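Local atomic coordinates of putative phosphatase (Clostridium difficile, PDB entry 3SD7), a protein that probably acts as a phosphate-ester hydrolase of the haloacid dehalogenase-like family, though its substrate is not established. Residues A[117-122]-A[147-152]; A[208-213]-A[233-238]. One frame throughout, in Å; residues are numbered along the deposited sequence. Where two conformers were deposited one is given.

Contact 1 (A[117-122]-A[147-152])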
# COMPACT_ATOMS: atom_id res chain seq x y z
N GLU A 117 -5.87 16.64 -0.58
CA GLU A 117 -7.16 17.32 -0.60
C GLU A 117 -8.32 16.40 -0.22
O GLU A 117 -9.18 16.79 0.59
CB GLU A 117 -7.46 17.95 -1.98
CG GLU A 117 -8.97 18.28 -2.19
CD GLU A 117 -9.32 18.69 -3.61
OE1 GLU A 117 -8.71 19.67 -4.09
OE2 GLU A 117 -10.23 18.07 -4.22
N ILE A 118 -8.39 15.18 -0.77
CA ILE A 118 -9.52 14.33 -0.44
C ILE A 118 -9.45 13.88 1.02
O ILE A 118 -10.48 13.83 1.69
CB ILE A 118 -9.76 13.15 -1.43
CG1 ILE A 118 -8.79 12.05 -1.20
CG2 ILE A 118 -9.85 13.64 -2.91
CD1 ILE A 118 -9.19 11.19 -0.02
N LEU A 119 -8.25 13.59 1.52
CA LEU A 119 -8.13 13.21 2.94
C LEU A 119 -8.61 14.35 3.83
O LEU A 119 -9.34 14.10 4.78
CB LEU A 119 -6.70 12.86 3.32
CG LEU A 119 -6.19 11.61 2.61
CD1 LEU A 119 -4.72 11.41 2.94
CD2 LEU A 119 -6.99 10.34 2.98
N GLU A 120 -8.21 15.58 3.50
CA GLU A 120 -8.63 16.79 4.26
C GLU A 120 -10.17 16.92 4.21
O GLU A 120 -10.80 17.18 5.22
CB GLU A 120 -7.96 18.04 3.66
CG GLU A 120 -6.45 18.14 3.97
CD GLU A 120 -5.70 19.27 3.23
OE1 GLU A 120 -6.22 19.89 2.26
OE2 GLU A 120 -4.56 19.52 3.63
N MET A 121 -10.75 16.67 3.04
CA MET A 121 -12.21 16.75 2.88
C MET A 121 -12.93 15.71 3.73
O MET A 121 -13.94 16.00 4.39
CB MET A 121 -12.60 16.65 1.41
CG MET A 121 -12.17 17.88 0.63
SD MET A 121 -12.46 17.65 -1.13
CE MET A 121 -14.20 17.26 -1.07
N LEU A 122 -12.43 14.49 3.72
CA LEU A 122 -13.03 13.42 4.51
C LEU A 122 -12.93 13.73 6.02
O LEU A 122 -13.87 13.54 6.78
CB LEU A 122 -12.34 12.09 4.19
CG LEU A 122 -12.51 11.57 2.77
CD1 LEU A 122 -11.58 10.33 2.55
CD2 LEU A 122 -13.94 11.21 2.48
N PHE A 147 4.76 13.27 4.20
CA PHE A 147 3.77 14.02 3.39
C PHE A 147 2.79 14.85 4.19
O PHE A 147 1.86 15.44 3.63
CB PHE A 147 3.02 13.09 2.43
CG PHE A 147 3.89 12.59 1.34
CD1 PHE A 147 4.36 13.45 0.36
CD2 PHE A 147 4.25 11.25 1.28
CE1 PHE A 147 5.18 12.99 -0.64
CE2 PHE A 147 5.07 10.79 0.28
CZ PHE A 147 5.53 11.65 -0.68
N ASP A 148 3.01 14.91 5.49
CA ASP A 148 2.19 15.69 6.40
C ASP A 148 0.72 15.27 6.34
O ASP A 148 -0.18 16.09 6.50
CB ASP A 148 2.36 17.20 6.10
CG ASP A 148 1.85 18.08 7.23
OD1 ASP A 148 1.81 17.62 8.40
OD2 ASP A 148 1.48 19.24 6.95
N ILE A 149 0.47 13.98 6.15
CA ILE A 149 -0.91 13.48 6.13
C ILE A 149 -1.21 12.49 7.28
O ILE A 149 -2.33 12.05 7.42
CB ILE A 149 -1.32 12.88 4.74
CG1 ILE A 149 -0.42 11.70 4.37
CG2 ILE A 149 -1.32 14.00 3.69
CD1 ILE A 149 -0.88 10.94 3.07
N ASP A 150 -0.18 12.16 8.08
CA ASP A 150 -0.33 11.30 9.25
C ASP A 150 -1.45 11.82 10.15
O ASP A 150 -2.26 11.04 10.69
CB ASP A 150 0.98 11.30 10.05
CG ASP A 150 0.86 10.59 11.38
OD1 ASP A 150 0.47 9.43 11.39
OD2 ASP A 150 1.17 11.20 12.43
N ARG A 151 -1.49 13.15 10.29
CA ARG A 151 -2.46 13.83 11.12
C ARG A 151 -3.94 13.51 10.83
O ARG A 151 -4.78 13.69 11.68
CB ARG A 151 -2.24 15.36 11.00
CG ARG A 151 -2.50 15.91 9.59
CD ARG A 151 -2.29 17.42 9.46
NE ARG A 151 -0.91 17.80 9.76
CZ ARG A 151 -0.47 19.06 9.83
NH1 ARG A 151 -1.28 20.09 9.60
NH2 ARG A 151 0.81 19.28 10.12
N TYR A 152 -4.25 13.04 9.63
CA TYR A 152 -5.65 12.75 9.27
C TYR A 152 -6.11 11.33 9.63
O TYR A 152 -7.29 11.04 9.55
CB TYR A 152 -5.87 12.97 7.75
CG TYR A 152 -5.48 14.37 7.34
CD1 TYR A 152 -6.10 15.46 7.92
CD2 TYR A 152 -4.45 14.61 6.44
CE1 TYR A 152 -5.73 16.76 7.61
CE2 TYR A 152 -4.08 15.92 6.09
CZ TYR A 152 -4.73 16.99 6.69
OH TYR A 152 -4.37 18.30 6.39

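Contact 2 (A[208-213]-A[233-238])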
# COMPACT_ATOMS: atom_id res chain seq x y z
N ILE A 208 -13.63 -0.10 -2.30
CA ILE A 208 -13.37 0.69 -3.48
C ILE A 208 -12.05 0.16 -4.05
O ILE A 208 -11.00 0.17 -3.37
CB ILE A 208 -13.15 2.18 -3.20
CG1 ILE A 208 -14.42 2.80 -2.59
CG2 ILE A 208 -12.79 2.90 -4.54
CD1 ILE A 208 -14.28 4.29 -2.23
N GLY A 209 -12.10 -0.35 -5.28
CA GLY A 209 -10.90 -0.76 -5.99
C GLY A 209 -10.47 0.40 -6.88
O GLY A 209 -11.26 0.88 -7.73
N VAL A 210 -9.25 0.88 -6.69
CA VAL A 210 -8.76 1.98 -7.50
C VAL A 210 -7.92 1.44 -8.66
O VAL A 210 -7.27 0.41 -8.53
CB VAL A 210 -7.97 3.04 -6.70
CG1 VAL A 210 -8.75 3.42 -5.41
CG2 VAL A 210 -6.54 2.56 -6.33
N LEU A 211 -7.91 2.17 -9.77
CA LEU A 211 -7.19 1.78 -10.98
C LEU A 211 -5.92 2.59 -11.23
O LEU A 211 -5.20 2.29 -12.18
CB LEU A 211 -8.10 1.89 -12.22
CG LEU A 211 -9.43 1.13 -12.18
CD1 LEU A 211 -10.23 1.41 -13.46
CD2 LEU A 211 -9.18 -0.40 -11.99
N TYR A 212 -5.63 3.59 -10.38
CA TYR A 212 -4.45 4.43 -10.57
C TYR A 212 -3.18 3.91 -9.92
O TYR A 212 -2.11 4.53 -10.04
CB TYR A 212 -4.73 5.87 -10.07
CG TYR A 212 -5.11 5.97 -8.63
CD1 TYR A 212 -4.12 5.91 -7.63
CD2 TYR A 212 -6.43 6.13 -8.23
CE1 TYR A 212 -4.45 6.00 -6.31
CE2 TYR A 212 -6.77 6.24 -6.91
CZ TYR A 212 -5.77 6.19 -5.94
OH TYR A 212 -6.12 6.28 -4.62
N GLY A 213 -3.30 2.76 -9.26
CA GLY A 213 -2.19 2.11 -8.61
C GLY A 213 -1.62 0.94 -9.39
O GLY A 213 -1.42 1.02 -10.64
N GLU A 233 -9.71 11.80 -7.41
CA GLU A 233 -10.85 12.69 -7.25
C GLU A 233 -12.20 11.97 -7.20
O GLU A 233 -13.12 12.41 -6.50
CB GLU A 233 -10.88 13.77 -8.36
CG GLU A 233 -9.85 14.93 -8.18
CD GLU A 233 -10.09 15.80 -6.93
OE1 GLU A 233 -9.30 16.75 -6.71
OE2 GLU A 233 -11.04 15.55 -6.16
N SER A 234 -12.33 10.87 -7.93
CA SER A 234 -13.57 10.09 -7.92
C SER A 234 -13.90 9.44 -6.56
O SER A 234 -15.04 9.05 -6.34
CB SER A 234 -13.55 9.03 -9.01
OG SER A 234 -13.63 9.64 -10.28
N ILE A 235 -12.91 9.29 -5.68
CA ILE A 235 -13.16 8.76 -4.33
C ILE A 235 -14.22 9.62 -3.59
O ILE A 235 -15.10 9.08 -2.92
CB ILE A 235 -11.85 8.64 -3.53
CG1 ILE A 235 -10.97 7.55 -4.14
CG2 ILE A 235 -12.13 8.33 -2.05
CD1 ILE A 235 -9.56 7.46 -3.62
N LYS A 236 -14.14 10.95 -3.78
CA LYS A 236 -15.10 11.92 -3.19
C LYS A 236 -16.55 11.62 -3.53
O LYS A 236 -17.45 11.84 -2.71
CB LYS A 236 -14.87 13.34 -3.74
CG LYS A 236 -13.51 13.96 -3.53
CD LYS A 236 -13.49 15.41 -4.07
CE LYS A 236 -13.88 15.49 -5.53
NZ LYS A 236 -13.55 16.82 -6.12
N ASP A 237 -16.78 11.19 -4.76
CA ASP A 237 -18.13 10.95 -5.25
C ASP A 237 -18.80 9.77 -4.56
O ASP A 237 -20.04 9.71 -4.49
CB ASP A 237 -18.10 10.74 -6.78
CG ASP A 237 -17.41 11.88 -7.53
OD1 ASP A 237 -17.34 13.01 -6.99
OD2 ASP A 237 -16.94 11.65 -8.66
N ILE A 238 -17.99 8.84 -4.05
CA ILE A 238 -18.48 7.64 -3.36
C ILE A 238 -18.58 7.87 -1.85
O ILE A 238 -19.54 7.45 -1.20
CB ILE A 238 -17.52 6.45 -3.61
CG1 ILE A 238 -17.54 6.07 -5.10
CG2 ILE A 238 -17.89 5.23 -2.77
CD1 ILE A 238 -16.53 5.08 -5.45

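Contact 1 (A[117-122]-A[147-152])
The ring of Tyr152 lies between two side chains: Glu120, from helix 115-124, covers one face, and its own neighbour Arg151 covers the opposite one. Arg151 CG stands 3.6 Å above the ring plane over its centre, while Glu120 reaches the phenol end, its CG 3.4 Å from Tyr152 CZ. The ring also stacks edge-to-face with Tyr123, and Leu119 CB approaches it obliquely. Asp148 OD1 forms a salt bridge with Arg151 NH2 at 2.6 Å, and Asp148 OD2 stands 3.2 Å above the guanidinium plane, toward its rim. Beyond CG the Glu120 chain is extended (chi2 172°), which carries the carboxylate past the hydroxyl with its plane 78° from the ring; Glu120 OE2 lies 3.0 Å from Tyr152 OH. Deeper in, Leu119 CD1 meets Ile149 CD1 at 3.9 Å, both side chains being buried. Asp148, with positive phi, is the C-prime residue of a Schellman motif ending helix 137-146, and the turn after it delivers Ile149 and Tyr152 to the neighbouring helix. Lys116 forms a salt bridge with Glu120 OE2 and a weak hydrogen bond with Tyr152 OH, so one ammonium serves both polar ends and probably helps keep the glutamate ionised beside the phenol.

Contact 2 (A[208-213]-A[233-238])
Ile208 and Val210 on strand 206-210 face Ile235 and Ile238 of the C-terminal helix 235-239, a helix-on-sheet contact within the Rossmann-like α/β fold of the haloacid dehalogenase family. The chain leaves this strand, forms helix 217-223 and edge strand 227-229, and comes back as the helix that covers the strand.

The joint is apolar, with no hydrogen bond between the two segments. Ile208 and Ile238 reach toward each other tip to tip: Ile208 CD1 lies 3.8 Å from Ile238 CG2 and 4.0 Å from Ile238 CD1. In Ile238, CG1 is turned beside the backbone N (chi1 -65°) with CG2 beside the carbonyl carbon, and both branches end against that one methyl. The backbone of Ile235 lies nearest Ile208, but its CD1 reaches along toward the last strand residue, approaching Val210 CG1 more loosely, at 4.5 Å. Val229 of the edge strand touches Ile208, Val210 and Ile238, widening the same apolar layer. Val210 also touches Asp192, a sodium ligand, and its side chain lies about 8 Å from the ion, which places the end of this strand near the metal site.

Polar contacts stay within 233-238 or go elsewhere. Lys236 NZ pairs with Glu233 OE2 at 2.8 Å in a salt bridge whose hydrogen bond is weak. Ser234 OG bonds to Asn231 OD1.

The aromatic contact lies just past the strand. Val210 CG2 rests 3.7 Å above the Tyr212 ring, displaced toward its rim, and Tyr112 stacks edge-to-face with the tyrosine. The Tyr212 hydroxyl hydrogen-bonds to Thr39 O, in the probable DxDx(T/V) motif, while Ile235 CD1 comes in at the ring edge, near the plane, 3.8 Å from Tyr212 OH.

Along the chain contact 1 closes before contact 2 opens, and their centres are 15 Å apart. They meet where helix 115-124, which carries one half of contact 1, packs against helix 235-239 from contact 2. Lys236 lies over this seam: its CG is 3.7 Å from Ile118 CG2 and its CD 3.6 Å from Met121 CE. Beside it Glu117 OE2 and Glu233 OE1 approach to 3.0 Å, a like-charged pair that may share a proton. Contact 1 leads into strand 155-159, at one edge of the parallel sheet, whereas contact 2 joins strand 206-210 next to the other edge; this pairing thus sets the C-terminal helix against one from much earlier in the chain.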